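Local structure of cytosol aminopeptidase (Staphylococcus aureus subsp. aureus, 3KZW) at residues I223-H226 with F227-T230; N212-T215 with P216-A220; G101-K104 with T105-Y108; M111-I114 with W115-F119. The protein probably removes amino-terminal residues from peptides as a metal-dependent leucyl-type aminopeptidase of the cytosol aminopeptidase family, assembled from six copies of the chain. All blocks are in the same frame, centred on the assembly; numbering follows the deposited sequence.

Overall arrangement
Four contacts, each made within one continuous stretch, illustrate how helices are started, built and ended. From the N terminus, interaction 3 rounds the loop that leaves strand 91-101, and interaction 4 lies within helix 108-124, which follows directly; their centres are about 13 Å apart, and R106 CD packs 3.9 Å from I114 CD1. Both belong to the N-terminal domain. Much later, interaction 2 opens helix 216-226 after the loop from helix 188-208, and interaction 1 closes the same helix ahead of strand 233-237, in the catalytic domain. None nests in or crosses another. The centres of interactions 1 and 3 are about 41 Å apart, on opposite sides of the chain's centre.

Interaction 1 of 4, residues I223-H226 with F227-T230; sequences IVNH and FKNT
At F227, the first residue to leave helical geometry after helix 216-226, the ring packs against I223 and H226. CB leaves the backbone beside the carbonyl of I223, the same carbonyl O that accepts the N-H of F227 at 3.2 Å, in the final turn's bond (N-H...O 160°). From there CG stands anti to the carbonyl carbon (chi1 -70°), which keeps the ring close to the helix. The ring then meets its two neighbours in different ways. At its edge, and in its plane, CD2 lies 3.9 Å from the methyl I223 CG2. Over one face, H226 CD2 sits above the centre, 3.6 Å from the ring plane, its nearest ring atom being F227 CE1 at 3.7 Å. This is a T-shaped stack, the planes turned 80° to each other and the imidazole presenting its edge. The rotation of the imidazole is probably steadied by E318, which is hydrogen-bonded to H226 NE2. Beyond the ring the chain makes a type I turn in which F227 O accepts from both T230 N and T230 OG1, the hydroxyl at 2.8 Å, the two donors arriving from one face of the carbonyl plane. I223 and F227 both pack on V234 of strand 233-237 and on V314 of helix 308-322, so the helix end is seated on these two neighbours.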
ATOM      1  N   ILE A 223      31.808  27.935  -2.887  1.00  2.64           N
ATOM      2  CA  ILE A 223      31.309  29.279  -2.596  1.00  2.63           C
ATOM      3  C   ILE A 223      32.465  30.222  -2.232  1.00  2.66           C
ATOM      4  O   ILE A 223      32.508  31.364  -2.698  1.00  2.63           O
ATOM      5  CB  ILE A 223      30.214  29.260  -1.493  1.00  2.62           C
ATOM      6  CG1 ILE A 223      28.969  28.525  -1.993  1.00  2.64           C
ATOM      7  CG2 ILE A 223      29.828  30.675  -1.070  1.00  2.65           C
ATOM      8  CD1 ILE A 223      28.051  28.018  -0.889  1.00  2.64           C
ATOM      9  N   VAL A 224      33.401  29.729  -1.420  1.00  2.64           N
ATOM     10  CA  VAL A 224      34.609  30.478  -1.062  1.00  2.62           C
ATOM     11  C   VAL A 224      35.396  30.869  -2.314  1.00  2.65           C
ATOM     12  O   VAL A 224      35.726  32.041  -2.504  1.00  2.70           O
ATOM     13  CB  VAL A 224      35.520  29.680  -0.088  1.00  2.61           C
ATOM     14  CG1 VAL A 224      36.870  30.363   0.095  1.00  2.57           C
ATOM     15  CG2 VAL A 224      34.843  29.502   1.251  1.00  2.58           C
ATOM     16  N   ASN A 225      35.676  29.885  -3.168  1.00  2.67           N
ATOM     17  CA  ASN A 225      36.454  30.102  -4.388  1.00  2.68           C
ATOM     18  C   ASN A 225      35.772  31.029  -5.391  1.00  2.67           C
ATOM     19  O   ASN A 225      36.443  31.788  -6.093  1.00  2.72           O
ATOM     20  CB  ASN A 225      36.809  28.768  -5.053  1.00  2.67           C
ATOM     21  CG  ASN A 225      37.820  27.960  -4.249  1.00  2.81           C
ATOM     22  OD1 ASN A 225      38.649  28.515  -3.522  1.00  2.89           O
ATOM     23  ND2 ASN A 225      37.761  26.637  -4.386  1.00  2.84           N
ATOM     24  N   HIS A 226      34.442  30.967  -5.447  1.00  2.64           N
ATOM     25  CA  HIS A 226      33.671  31.799  -6.362  1.00  2.63           C
ATOM     26  C   HIS A 226      33.735  33.282  -5.993  1.00  2.67           C
ATOM     27  O   HIS A 226      33.909  34.131  -6.868  1.00  2.72           O
ATOM     28  CB  HIS A 226      32.217  31.334  -6.437  1.00  2.60           C
ATOM     29  CG  HIS A 226      31.356  32.201  -7.299  1.00  2.65           C
ATOM     30  ND1 HIS A 226      31.355  32.116  -8.674  1.00  2.66           N
ATOM     31  CD2 HIS A 226      30.481  33.184  -6.983  1.00  2.67           C
ATOM     32  CE1 HIS A 226      30.511  33.004  -9.168  1.00  2.70           C
ATOM     33  NE2 HIS A 226      29.968  33.665  -8.162  1.00  2.67           N
ATOM     34  N   PHE A 227      33.595  33.581  -4.704  1.00  2.65           N
ATOM     35  CA  PHE A 227      33.596  34.963  -4.222  1.00  2.64           C
ATOM     36  C   PHE A 227      34.975  35.457  -3.782  1.00  2.65           C
ATOM     37  O   PHE A 227      35.094  36.540  -3.199  1.00  2.64           O
ATOM     38  CB  PHE A 227      32.603  35.125  -3.066  1.00  2.66           C
ATOM     39  CG  PHE A 227      31.161  35.027  -3.477  1.00  2.66           C
ATOM     40  CD1 PHE A 227      30.598  35.965  -4.338  1.00  2.64           C
ATOM     41  CD2 PHE A 227      30.356  34.007  -2.981  1.00  2.65           C
ATOM     42  CE1 PHE A 227      29.263  35.882  -4.710  1.00  2.63           C
ATOM     43  CE2 PHE A 227      29.017  33.914  -3.347  1.00  2.63           C
ATOM     44  CZ  PHE A 227      28.469  34.855  -4.214  1.00  2.66           C
ATOM     45  N   LYS A 228      36.010  34.673  -4.080  1.00  2.69           N
ATOM     46  CA  LYS A 228      37.363  34.925  -3.579  1.00  2.70           C
ATOM     47  C   LYS A 228      37.906  36.318  -3.922  1.00  2.73           C
ATOM     48  O   LYS A 228      38.457  36.999  -3.052  1.00  2.79           O
ATOM     49  CB  LYS A 228      38.328  33.831  -4.048  1.00  2.68           C
ATOM     50  CG  LYS A 228      39.584  33.721  -3.202  1.00  2.74           C
ATOM     51  CD  LYS A 228      40.417  32.503  -3.572  1.00  2.84           C
ATOM     52  CE  LYS A 228      41.718  32.476  -2.776  1.00  2.87           C
ATOM     53  NZ  LYS A 228      42.574  31.308  -3.124  1.00  2.85           N
ATOM     54  N   ASN A 229      37.740  36.741  -5.173  1.00  2.71           N
ATOM     55  CA  ASN A 229      38.251  38.043  -5.613  1.00  2.76           C
ATOM     56  C   ASN A 229      37.184  39.137  -5.734  1.00  2.73           C
ATOM     57  O   ASN A 229      37.355  40.112  -6.476  1.00  2.74           O
ATOM     58  CB  ASN A 229      39.035  37.897  -6.926  1.00  2.77           C
ATOM     59  CG  ASN A 229      40.352  37.156  -6.746  1.00  2.83           C
ATOM     60  OD1 ASN A 229      41.076  37.369  -5.768  1.00  2.80           O
ATOM     61  ND2 ASN A 229      40.671  36.284  -7.699  1.00  2.85           N
ATOM     62  N   THR A 230      36.091  38.978  -4.991  1.00  2.71           N
ATOM     63  CA  THR A 230      34.966  39.911  -5.064  1.00  2.68           C
ATOM     64  C   THR A 230      34.801  40.710  -3.773  1.00  2.66           C
ATOM     65  O   THR A 230      35.560  40.534  -2.818  1.00  2.65           O
ATOM     66  CB  THR A 230      33.631  39.187  -5.392  1.00  2.68           C
ATOM     67  OG1 THR A 230      33.273  38.318  -4.310  1.00  2.70           O
ATOM     68  CG2 THR A 230      33.744  38.378  -6.684  1.00  2.66           C
TER

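Interaction 2 of 4, residues N212-T215 with P216-A220; sequences NVLT and PQTFA
V213 comes to the start of helix 216-226 with its backbone, placing its carbonyl O 3.0 Å from T218 OG1, while its side chain points away from the helix. L214 follows, and here the contact turns apolar: with CG anti to the backbone N (chi1 -166°), the two methyls reach the flank of F219. CD1 lies 3.7 Å from F219 CA and 3.9 Å from F219 CB, and CD2 approaches the ring at F219 CD1, 4.0 Å away. That ring goes on to meet F206 edge-to-face and touches C335 of strand 328-338. T215 is the N-cap. Its backbone N donates to T218 OG1 at 2.8 Å, in a rather bent bond (140°); the hydroxyl stands between the backbone N and carbonyl carbon of T218 (chi1 61°), which turns it back toward T215. The carbonyl O of T215 accepts from F219 N at 2.8 Å, the first i to i+4 bond of the helix. T218 OG1, at N3, taking the N-H of the N-cap residue is one half of a capping box, and P216 at N1 is a common companion of such a helix start.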
ATOM      1  N   ASN A 212      27.205  12.918  -4.929  1.00  2.59           N
ATOM      2  CA  ASN A 212      28.491  12.316  -4.597  1.00  2.60           C
ATOM      3  C   ASN A 212      29.673  13.226  -4.945  1.00  2.62           C
ATOM      4  O   ASN A 212      30.805  12.967  -4.531  1.00  2.62           O
ATOM      5  CB  ASN A 212      28.643  10.925  -5.235  1.00  2.58           C
ATOM      6  CG  ASN A 212      28.602  10.960  -6.752  1.00  2.54           C
ATOM      7  OD1 ASN A 212      27.726  11.579  -7.353  1.00  2.62           O
ATOM      8  ND2 ASN A 212      29.545  10.276  -7.377  1.00  2.61           N
ATOM      9  N   VAL A 213      29.395  14.290  -5.698  1.00  2.62           N
ATOM     10  CA  VAL A 213      30.394  15.306  -6.032  1.00  2.62           C
ATOM     11  C   VAL A 213      30.215  16.541  -5.138  1.00  2.66           C
ATOM     12  O   VAL A 213      31.172  17.001  -4.512  1.00  2.66           O
ATOM     13  CB  VAL A 213      30.336  15.707  -7.531  1.00  2.62           C
ATOM     14  CG1 VAL A 213      31.352  16.799  -7.842  1.00  2.60           C
ATOM     15  CG2 VAL A 213      30.577  14.495  -8.421  1.00  2.61           C
ATOM     16  N   LEU A 214      28.989  17.067  -5.082  1.00  2.67           N
ATOM     17  CA  LEU A 214      28.686  18.224  -4.239  1.00  2.66           C
ATOM     18  C   LEU A 214      28.216  17.804  -2.844  1.00  2.68           C
ATOM     19  O   LEU A 214      27.028  17.563  -2.611  1.00  2.68           O
ATOM     20  CB  LEU A 214      27.664  19.158  -4.905  1.00  2.61           C
ATOM     21  CG  LEU A 214      27.525  20.548  -4.273  1.00  2.59           C
ATOM     22  CD1 LEU A 214      28.604  21.495  -4.777  1.00  2.71           C
ATOM     23  CD2 LEU A 214      26.149  21.131  -4.535  1.00  2.60           C
ATOM     24  N   THR A 215      29.173  17.716  -1.927  1.00  2.70           N
ATOM     25  CA  THR A 215      28.913  17.456  -0.517  1.00  2.66           C
ATOM     26  C   THR A 215      28.901  18.801   0.214  1.00  2.67           C
ATOM     27  O   THR A 215      29.311  19.808  -0.366  1.00  2.70           O
ATOM     28  CB  THR A 215      30.008  16.547   0.076  1.00  2.67           C
ATOM     29  OG1 THR A 215      31.266  17.233   0.051  1.00  2.73           O
ATOM     30  CG2 THR A 215      30.124  15.250  -0.725  1.00  2.68           C
ATOM     31  N   PRO A 216      28.430  18.835   1.479  1.00  2.69           N
ATOM     32  CA  PRO A 216      28.446  20.091   2.239  1.00  2.63           C
ATOM     33  C   PRO A 216      29.813  20.781   2.241  1.00  2.67           C
ATOM     34  O   PRO A 216      29.880  22.004   2.114  1.00  2.71           O
ATOM     35  CB  PRO A 216      28.075  19.645   3.654  1.00  2.58           C
ATOM     36  CG  PRO A 216      27.225  18.461   3.446  1.00  2.66           C
ATOM     37  CD  PRO A 216      27.775  17.754   2.241  1.00  2.68           C
ATOM     38  N   GLN A 217      30.887  20.001   2.372  1.00  2.68           N
ATOM     39  CA  GLN A 217      32.245  20.537   2.382  1.00  2.64           C
ATOM     40  C   GLN A 217      32.607  21.190   1.049  1.00  2.69           C
ATOM     41  O   GLN A 217      33.033  22.345   1.020  1.00  2.70           O
ATOM     42  CB  GLN A 217      33.257  19.442   2.730  1.00  2.62           C
ATOM     43  CG  GLN A 217      34.701  19.922   2.784  1.00  2.66           C
ATOM     44  CD  GLN A 217      35.702  18.785   2.872  1.00  2.77           C
ATOM     45  OE1 GLN A 217      35.500  17.810   3.601  1.00  2.85           O
ATOM     46  NE2 GLN A 217      36.798  18.907   2.131  1.00  2.77           N
ATOM     47  N   THR A 218      32.429  20.451  -0.047  1.00  2.72           N
ATOM     48  CA  THR A 218      32.792  20.936  -1.385  1.00  2.66           C
ATOM     49  C   THR A 218      31.893  22.083  -1.829  1.00  2.63           C
ATOM     50  O   THR A 218      32.323  22.955  -2.583  1.00  2.67           O
ATOM     51  CB  THR A 218      32.766  19.815  -2.452  1.00  2.64           C
ATOM     52  OG1 THR A 218      31.446  19.271  -2.549  1.00  2.64           O
ATOM     53  CG2 THR A 218      33.755  18.704  -2.107  1.00  2.61           C
ATOM     54  N   PHE A 219      30.648  22.073  -1.356  1.00  2.62           N
ATOM     55  CA  PHE A 219      29.706  23.161  -1.606  1.00  2.60           C
ATOM     56  C   PHE A 219      30.200  24.449  -0.961  1.00  2.64           C
ATOM     57  O   PHE A 219      30.196  25.501  -1.599  1.00  2.65           O
ATOM     58  CB  PHE A 219      28.309  22.787  -1.097  1.00  2.60           C
ATOM     59  CG  PHE A 219      27.236  23.800  -1.422  1.00  2.64           C
ATOM     60  CD1 PHE A 219      27.227  24.476  -2.641  1.00  2.71           C
ATOM     61  CD2 PHE A 219      26.212  24.054  -0.515  1.00  2.68           C
ATOM     62  CE1 PHE A 219      26.230  25.405  -2.934  1.00  2.67           C
ATOM     63  CE2 PHE A 219      25.209  24.974  -0.806  1.00  2.68           C
ATOM     64  CZ  PHE A 219      25.220  25.649  -2.016  1.00  2.61           C
ATOM     65  N   ALA A 220      30.642  24.352   0.294  1.00  2.64           N
ATOM     66  CA  ALA A 220      31.239  25.480   1.011  1.00  2.62           C
ATOM     67  C   ALA A 220      32.508  25.976   0.316  1.00  2.64           C
ATOM     68  O   ALA A 220      32.675  27.178   0.112  1.00  2.69           O
ATOM     69  CB  ALA A 220      31.535  25.102   2.455  1.00  2.58           C
TER

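Interaction 3 of 4, residues G101-K104 with T105-Y108; sequences GNLK and TRSY
T105 folds back over N102, its hydroxyl OG1 lying 3.5 Å from N102 CB, the two side chains crossing at an angle. The turn beneath is loosely held, because T105 N gives only a weak bond to N102 O, at 3.3 Å with an N-H...O angle of 129°. Firmer support comes from N102 itself, whose OD1 takes the N-H of K104 at 3.2 Å in the carbonyl plane, on a lone pair, forming an Asx turn. This is the loop by which strand 91-101 gives way to helix 108-124 in the alpha/beta N-terminal domain, and the Asx turn lies just past the strand's end. R106 is next. Its CB rests 3.7 Å from N102 O, and beyond it the chain bends at chi3 (68°), which lays the guanidinium alongside L103. L103 CD2 stands 3.6 Å above the guanidinium plane, over its centre, so an aliphatic methyl packs on one flat face while the polar rim is left to other partners: NH2 makes a salt bridge with D142 and a hydrogen bond to F137 O. Those bonds probably fix the rotation of the group against the leucine. S107 then takes the N-cap position, its OG accepting a backbone N-H of the first turn while its own backbone N donates to D110 OD2, a reciprocal pattern like that of a capping box. Y108 begins the helix proper and rests on I153 of helix 144-157.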
ATOM      1  N   GLY A 101       2.667  38.555 -31.252  1.00  2.59           N
ATOM      2  CA  GLY A 101       1.234  38.624 -30.968  1.00  2.62           C
ATOM      3  C   GLY A 101       0.722  40.044 -31.052  1.00  2.60           C
ATOM      4  O   GLY A 101       1.300  40.878 -31.747  1.00  2.59           O
ATOM      5  N   ASN A 102      -0.368  40.320 -30.343  1.00  2.65           N
ATOM      6  CA  ASN A 102      -0.907  41.674 -30.265  1.00  2.67           C
ATOM      7  C   ASN A 102      -0.054  42.505 -29.319  1.00  2.67           C
ATOM      8  O   ASN A 102       0.136  42.131 -28.160  1.00  2.76           O
ATOM      9  CB  ASN A 102      -2.364  41.650 -29.797  1.00  2.67           C
ATOM     10  CG  ASN A 102      -3.137  42.883 -30.221  1.00  2.72           C
ATOM     11  OD1 ASN A 102      -2.704  44.018 -30.002  1.00  2.77           O
ATOM     12  ND2 ASN A 102      -4.298  42.666 -30.827  1.00  2.79           N
ATOM     13  N   LEU A 103       0.469  43.621 -29.824  1.00  2.66           N
ATOM     14  CA  LEU A 103       1.367  44.485 -29.052  1.00  2.66           C
ATOM     15  C   LEU A 103       0.670  45.222 -27.908  1.00  2.68           C
ATOM     16  O   LEU A 103       1.317  45.620 -26.939  1.00  2.70           O
ATOM     17  CB  LEU A 103       2.080  45.485 -29.967  1.00  2.66           C
ATOM     18  CG  LEU A 103       3.180  44.962 -30.893  1.00  2.66           C
ATOM     19  CD1 LEU A 103       3.600  46.045 -31.876  1.00  2.67           C
ATOM     20  CD2 LEU A 103       4.383  44.453 -30.109  1.00  2.67           C
ATOM     21  N   LYS A 104      -0.643  45.404 -28.029  1.00  2.67           N
ATOM     22  CA  LYS A 104      -1.446  46.015 -26.969  1.00  2.68           C
ATOM     23  C   LYS A 104      -1.494  45.118 -25.735  1.00  2.67           C
ATOM     24  O   LYS A 104      -1.384  45.597 -24.605  1.00  2.67           O
ATOM     25  CB  LYS A 104      -2.877  46.288 -27.450  1.00  2.68           C
ATOM     26  CG  LYS A 104      -3.002  47.207 -28.654  1.00  2.69           C
ATOM     27  CD  LYS A 104      -4.468  47.381 -29.044  1.00  2.74           C
ATOM     28  CE  LYS A 104      -4.628  47.945 -30.454  1.00  2.78           C
ATOM     29  NZ  LYS A 104      -4.263  49.389 -30.552  1.00  2.73           N
ATOM     30  N   THR A 105      -1.654  43.814 -25.964  1.00  2.69           N
ATOM     31  CA  THR A 105      -1.829  42.840 -24.885  1.00  2.68           C
ATOM     32  C   THR A 105      -0.609  41.930 -24.724  1.00  2.67           C
ATOM     33  O   THR A 105      -0.743  40.708 -24.597  1.00  2.79           O
ATOM     34  CB  THR A 105      -3.102  41.981 -25.100  1.00  2.68           C
ATOM     35  OG1 THR A 105      -3.044  41.342 -26.382  1.00  2.68           O
ATOM     36  CG2 THR A 105      -4.360  42.841 -25.016  1.00  2.67           C
ATOM     37  N   ARG A 106       0.579  42.533 -24.728  1.00  2.64           N
ATOM     38  CA  ARG A 106       1.826  41.781 -24.595  1.00  2.65           C
ATOM     39  C   ARG A 106       2.383  41.859 -23.171  1.00  2.67           C
ATOM     40  O   ARG A 106       2.897  42.894 -22.746  1.00  2.72           O
ATOM     41  CB  ARG A 106       2.862  42.258 -25.618  1.00  2.64           C
ATOM     42  CG  ARG A 106       4.068  41.336 -25.758  1.00  2.65           C
ATOM     43  CD  ARG A 106       4.976  41.749 -26.905  1.00  2.67           C
ATOM     44  NE  ARG A 106       5.660  43.019 -26.652  1.00  2.74           N
ATOM     45  CZ  ARG A 106       6.701  43.470 -27.351  1.00  2.65           C
ATOM     46  NH1 ARG A 106       7.200  42.759 -28.353  1.00  2.62           N
ATOM     47  NH2 ARG A 106       7.251  44.635 -27.042  1.00  2.63           N
ATOM     48  N   SER A 107       2.276  40.748 -22.447  1.00  2.69           N
ATOM     49  CA  SER A 107       2.719  40.661 -21.058  1.00  2.62           C
ATOM     50  C   SER A 107       4.226  40.436 -20.954  1.00  2.62           C
ATOM     51  O   SER A 107       4.901  40.222 -21.965  1.00  2.61           O
ATOM     52  CB  SER A 107       1.972  39.535 -20.339  1.00  2.66           C
ATOM     53  OG  SER A 107       2.207  38.283 -20.967  1.00  2.60           O
ATOM     54  N   TYR A 108       4.745  40.491 -19.727  1.00  2.61           N
ATOM     55  CA  TYR A 108       6.153  40.197 -19.458  1.00  2.61           C
ATOM     56  C   TYR A 108       6.469  38.723 -19.722  1.00  2.61           C
ATOM     57  O   TYR A 108       7.567  38.386 -20.170  1.00  2.57           O
ATOM     58  CB  TYR A 108       6.521  40.581 -18.021  1.00  2.62           C
ATOM     59  CG  TYR A 108       7.963  40.303 -17.647  1.00  2.59           C
ATOM     60  CD1 TYR A 108       8.993  41.126 -18.098  1.00  2.63           C
ATOM     61  CD2 TYR A 108       8.295  39.219 -16.833  1.00  2.65           C
ATOM     62  CE1 TYR A 108      10.320  40.874 -17.757  1.00  2.64           C
ATOM     63  CE2 TYR A 108       9.618  38.956 -16.484  1.00  2.69           C
ATOM     64  CZ  TYR A 108      10.624  39.787 -16.949  1.00  2.72           C
ATOM     65  OH  TYR A 108      11.934  39.530 -16.602  1.00  2.72           O
TER

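Interaction 4 of 4, residues M111-I114 with W115-F119; sequences MLKI and WGHLF
M111 to I114 accept, in order, the N-H groups of W115 to L118, four successive i to i+4 bonds through the middle of helix 108-124, of which W115 N to M111 O is 3.0 Å long and almost straight (174°), whereas G116 N reaches L112 O at 2.9 Å with a more bent N-H...O angle (139°). This helix follows strand 91-101 and precedes strand 129-133 of the parallel part of the N-terminal sheet, so it forms the helical limb of a beta-alpha-beta crossover. L112 O has a second donor, Q154 NE2 of helix 144-157. Side chains divide the helix into faces. I114 turns to V98 and L100 of strand 91-101, and L118 to I96. The indole of W115 projects outward from the helix and is taken up by a stack with F137 and by A150 and C151 of helix 144-157. One turn apart, K113 and H117 run side by side in the same direction. H117 ND1 is hydrogen-bonded to G79 O, which probably settles how the ring is turned, and K113, with CG anti to its backbone N (chi1 -165°), rests that carbon 3.7 Å from H117 CE1.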
ATOM      1  N   MET A 111       7.112  38.317 -23.358  1.00  2.65           N
ATOM      2  CA  MET A 111       8.480  38.754 -23.663  1.00  2.65           C
ATOM      3  C   MET A 111       9.505  37.660 -23.363  1.00  2.65           C
ATOM      4  O   MET A 111      10.445  37.460 -24.133  1.00  2.66           O
ATOM      5  CB  MET A 111       8.842  40.033 -22.894  1.00  2.71           C
ATOM      6  CG  MET A 111       8.085  41.291 -23.312  1.00  2.80           C
ATOM      7  SD  MET A 111       8.423  42.682 -22.191  1.00  3.95           S
ATOM      8  CE  MET A 111       7.037  43.794 -22.523  1.00  2.84           C
ATOM      9  N   LEU A 112       9.317  36.954 -22.247  1.00  2.69           N
ATOM     10  CA  LEU A 112      10.180  35.826 -21.881  1.00  2.64           C
ATOM     11  C   LEU A 112      10.048  34.670 -22.872  1.00  2.61           C
ATOM     12  O   LEU A 112      11.031  34.007 -23.201  1.00  2.55           O
ATOM     13  CB  LEU A 112       9.876  35.340 -20.461  1.00  2.59           C
ATOM     14  CG  LEU A 112      10.198  36.254 -19.276  1.00  2.62           C
ATOM     15  CD1 LEU A 112       9.724  35.614 -17.986  1.00  2.58           C
ATOM     16  CD2 LEU A 112      11.685  36.573 -19.193  1.00  2.65           C
ATOM     17  N   LYS A 113       8.825  34.445 -23.339  1.00  2.62           N
ATOM     18  CA  LYS A 113       8.540  33.417 -24.332  1.00  2.63           C
ATOM     19  C   LYS A 113       9.136  33.783 -25.695  1.00  2.64           C
ATOM     20  O   LYS A 113       9.646  32.914 -26.402  1.00  2.61           O
ATOM     21  CB  LYS A 113       7.027  33.196 -24.444  1.00  2.63           C
ATOM     22  CG  LYS A 113       6.626  31.921 -25.177  1.00  2.72           C
ATOM     23  CD  LYS A 113       5.112  31.768 -25.275  1.00  2.76           C
ATOM     24  CE  LYS A 113       4.500  31.263 -23.973  1.00  2.81           C
ATOM     25  NZ  LYS A 113       3.013  31.186 -24.056  1.00  2.83           N
ATOM     26  N   ILE A 114       9.070  35.069 -26.046  1.00  2.67           N
ATOM     27  CA  ILE A 114       9.599  35.578 -27.314  1.00  2.61           C
ATOM     28  C   ILE A 114      11.122  35.446 -27.377  1.00  2.60           C
ATOM     29  O   ILE A 114      11.647  34.808 -28.289  1.00  2.61           O
ATOM     30  CB  ILE A 114       9.166  37.053 -27.579  1.00  2.63           C
ATOM     31  CG1 ILE A 114       7.668  37.128 -27.883  1.00  2.63           C
ATOM     32  CG2 ILE A 114       9.956  37.662 -28.736  1.00  2.59           C
ATOM     33  CD1 ILE A 114       7.049  38.488 -27.612  1.00  2.61           C
ATOM     34  N   TRP A 115      11.817  36.042 -26.409  1.00  2.61           N
ATOM     35  CA  TRP A 115      13.282  35.984 -26.357  1.00  2.63           C
ATOM     36  C   TRP A 115      13.776  34.562 -26.102  1.00  2.66           C
ATOM     37  O   TRP A 115      14.787  34.138 -26.665  1.00  2.63           O
ATOM     38  CB  TRP A 115      13.839  36.932 -25.289  1.00  2.60           C
ATOM     39  CG  TRP A 115      13.660  38.391 -25.590  1.00  2.68           C
ATOM     40  CD1 TRP A 115      12.926  39.293 -24.871  1.00  2.65           C
ATOM     41  CD2 TRP A 115      14.232  39.123 -26.685  1.00  2.72           C
ATOM     42  NE1 TRP A 115      13.002  40.537 -25.449  1.00  2.61           N
ATOM     43  CE2 TRP A 115      13.794  40.462 -26.564  1.00  2.66           C
ATOM     44  CE3 TRP A 115      15.067  38.777 -27.757  1.00  2.67           C
ATOM     45  CZ2 TRP A 115      14.167  41.458 -27.475  1.00  2.68           C
ATOM     46  CZ3 TRP A 115      15.435  39.767 -28.664  1.00  2.66           C
ATOM     47  CH2 TRP A 115      14.984  41.091 -28.514  1.00  2.71           C
ATOM     48  N   GLY A 116      13.050  33.833 -25.255  1.00  2.68           N
ATOM     49  CA  GLY A 116      13.385  32.458 -24.906  1.00  2.63           C
ATOM     50  C   GLY A 116      13.455  31.536 -26.105  1.00  2.62           C
ATOM     51  O   GLY A 116      14.489  30.916 -26.354  1.00  2.67           O
ATOM     52  N   HIS A 117      12.359  31.454 -26.854  1.00  2.58           N
ATOM     53  CA  HIS A 117      12.302  30.597 -28.038  1.00  2.62           C
ATOM     54  C   HIS A 117      13.282  31.028 -29.129  1.00  2.63           C
ATOM     55  O   HIS A 117      13.835  30.185 -29.841  1.00  2.61           O
ATOM     56  CB  HIS A 117      10.880  30.519 -28.601  1.00  2.58           C
ATOM     57  CG  HIS A 117       9.943  29.690 -27.777  1.00  2.62           C
ATOM     58  ND1 HIS A 117       8.574  29.818 -27.857  1.00  2.69           N
ATOM     59  CD2 HIS A 117      10.177  28.731 -26.849  1.00  2.63           C
ATOM     60  CE1 HIS A 117       8.003  28.971 -27.018  1.00  2.71           C
ATOM     61  NE2 HIS A 117       8.955  28.300 -26.393  1.00  2.63           N
ATOM     62  N   LEU A 118      13.496  32.339 -29.248  1.00  2.65           N
ATOM     63  CA  LEU A 118      14.423  32.893 -30.232  1.00  2.64           C
ATOM     64  C   LEU A 118      15.862  32.453 -29.974  1.00  2.67           C
ATOM     65  O   LEU A 118      16.487  31.856 -30.846  1.00  2.68           O
ATOM     66  CB  LEU A 118      14.333  34.423 -30.269  1.00  2.67           C
ATOM     67  CG  LEU A 118      15.266  35.158 -31.243  1.00  2.68           C
ATOM     68  CD1 LEU A 118      14.918  34.841 -32.695  1.00  2.66           C
ATOM     69  CD2 LEU A 118      15.238  36.654 -30.996  1.00  2.59           C
ATOM     70  N   PHE A 119      16.372  32.741 -28.776  1.00  2.70           N
ATOM     71  CA  PHE A 119      17.752  32.399 -28.418  1.00  2.68           C
ATOM     72  C   PHE A 119      18.012  30.888 -28.402  1.00  2.68           C
ATOM     73  O   PHE A 119      19.124  30.443 -28.686  1.00  2.67           O
ATOM     74  CB  PHE A 119      18.151  33.034 -27.081  1.00  2.64           C
ATOM     75  CG  PHE A 119      18.229  34.537 -27.117  1.00  2.65           C
ATOM     76  CD1 PHE A 119      18.942  35.193 -28.122  1.00  2.69           C
ATOM     77  CD2 PHE A 119      17.608  35.299 -26.136  1.00  2.67           C
ATOM     78  CE1 PHE A 119      19.015  36.584 -28.152  1.00  2.64           C
ATOM     79  CE2 PHE A 119      17.680  36.692 -26.158  1.00  2.70           C
ATOM     80  CZ  PHE A 119      18.384  37.332 -27.166  1.00  2.59           C
TER